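Local structure of CBS domain-containing protein (Thermoplasma acidophilum DSM 1728, 1PVM) at residues B[28-31]-B[32-35]. The protein is of unknown function but pairs two CBS domains with a zinc-ribbon-like domain that binds iron through four cysteines. Numbering follows the deposited sequence.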
loop_
_atom_site.group_PDB
_atom_site.type_symbol
_atom_site.label_atom_id
_atom_site.label_comp_id
_atom_site.label_asym_id
_atom_site.label_seq_id
_atom_site.Cartn_x
_atom_site.Cartn_y
_atom_site.Cartn_z
ATOM N N VAL B 28 -2.118 11.931 -10.248
ATOM C CA VAL B 28 -2.160 10.729 -9.426
ATOM C C VAL B 28 -2.925 9.653 -10.199
ATOM O O VAL B 28 -2.561 8.477 -10.178
ATOM C CB VAL B 28 -2.856 11.015 -8.071
ATOM C CG1 VAL B 28 -3.158 9.721 -7.346
ATOM C CG2 VAL B 28 -1.955 11.877 -7.203
ATOM N N PHE B 29 -3.978 10.068 -10.897
ATOM C CA PHE B 29 -4.778 9.138 -11.684
ATOM C C PHE B 29 -3.925 8.436 -12.744
ATOM O O PHE B 29 -3.950 7.213 -12.868
ATOM C CB PHE B 29 -5.927 9.886 -12.369
ATOM C CG PHE B 29 -6.793 9.007 -13.238
ATOM C CD1 PHE B 29 -7.657 8.075 -12.669
ATOM C CD2 PHE B 29 -6.732 9.104 -14.627
ATOM C CE1 PHE B 29 -8.450 7.250 -13.467
ATOM C CE2 PHE B 29 -7.520 8.283 -15.436
ATOM C CZ PHE B 29 -8.382 7.353 -14.851
ATOM N N ASP B 30 -3.162 9.205 -13.512
ATOM C CA ASP B 30 -2.332 8.606 -14.551
ATOM C C ASP B 30 -1.163 7.786 -14.016
ATOM O O ASP B 30 -0.776 6.787 -14.620
ATOM C CB ASP B 30 -1.814 9.675 -15.518
ATOM C CG ASP B 30 -2.907 10.210 -16.428
ATOM O OD1 ASP B 30 -3.862 9.454 -16.713
ATOM O OD2 ASP B 30 -2.812 11.375 -16.867
ATOM N N ALA B 31 -0.605 8.199 -12.883
ATOM C CA ALA B 31 0.518 7.475 -12.303
ATOM C C ALA B 31 0.058 6.122 -11.778
ATOM O O ALA B 31 0.724 5.109 -11.970
ATOM C CB ALA B 31 1.146 8.292 -11.171
ATOM N N VAL B 32 -1.084 6.109 -11.104
ATOM C CA VAL B 32 -1.607 4.864 -10.559
ATOM C C VAL B 32 -1.974 3.881 -11.673
ATOM O O VAL B 32 -1.880 2.670 -11.480
ATOM C CB VAL B 32 -2.814 5.143 -9.637
ATOM C CG1 VAL B 32 -3.551 3.859 -9.321
ATOM C CG2 VAL B 32 -2.324 5.794 -8.347
ATOM N N LYS B 33 -2.372 4.392 -12.838
ATOM C CA LYS B 33 -2.700 3.514 -13.963
ATOM C C LYS B 33 -1.455 2.696 -14.300
ATOM O O LYS B 33 -1.534 1.502 -14.592
ATOM C CB LYS B 33 -3.093 4.315 -15.209
ATOM C CG LYS B 33 -4.400 5.061 -15.122
ATOM C CD LYS B 33 -4.798 5.600 -16.501
ATOM C CE LYS B 33 -3.703 6.470 -17.107
ATOM N NZ LYS B 33 -4.045 6.976 -18.469
ATOM N N ILE B 34 -0.305 3.360 -14.275
ATOM C CA ILE B 34 0.963 2.703 -14.568
ATOM C C ILE B 34 1.269 1.661 -13.493
ATOM O O ILE B 34 1.720 0.558 -13.792
ATOM C CB ILE B 34 2.111 3.736 -14.639
ATOM C CG1 ILE B 34 1.878 4.682 -15.822
ATOM C CG2 ILE B 34 3.456 3.029 -14.778
ATOM C CD1 ILE B 34 2.894 5.795 -15.923
ATOM N N MET B 35 1.018 2.010 -12.236
ATOM C CA MET B 35 1.266 1.079 -11.144
ATOM C C MET B 35 0.386 -0.169 -11.255
ATOM O O MET B 35 0.879 -1.290 -11.147
ATOM C CB MET B 35 1.002 1.745 -9.791
ATOM C CG MET B 35 1.933 2.890 -9.426
ATOM S SD MET B 35 1.592 3.441 -7.726
ATOM C CE MET B 35 3.184 4.040 -7.236
#
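V28 to V32, F29 to K33, D30 to I34 and A31 to M35 are joined by the i to i+4 backbone bonds of one continuous alpha-helix, V32 N to V28 O being nearly straight at 2.9 Å and I34 N to D30 O weak at 3.5 Å. On the solvent side, D30 and K33, three residues apart, form a salt bridge in which OD1 of D30 lies 3.0 Å from NZ of K33. Both side chains leave the helix with CG beside the backbone N (chi1 -72° and -69°) and run alongside each other; the lysine then bends at chi3 (-56°), which brings its CE and NZ round to the carboxylate. With an alanine here instead of D30, the K33 ammonium would probably lose this mate and its flexible end would be freer to swing into solvent. The lysine's aliphatic part also lies against F29: K33 CG is over one face of the F29 ring, K33 CD comes 4.0 Å from F29 CE2, and K33 CG is 3.1 Å from F29 O. One turn apart on a buried side, V28 and V32 point the same way, with V28 CG1 4.1 Å from V32 CG2. V32 CG2 also rests on V28 O, at 3.3 Å. M35 CG lies 3.6 Å from A31 O, the carbonyl that accepts the bond from M35 N. Helix 28-38 is the crossover of a beta-alpha-beta unit between parallel strands 21-23 and 42-46 in the first CBS domain. A31 and M35 pack on L56 of strand 52-57, I34 and M35 on L43 of strand 42-46, and V28 and V32 on F65 and I61 of helix 58-65, while F29 and V32 meet P67 and I66 of the second subunit.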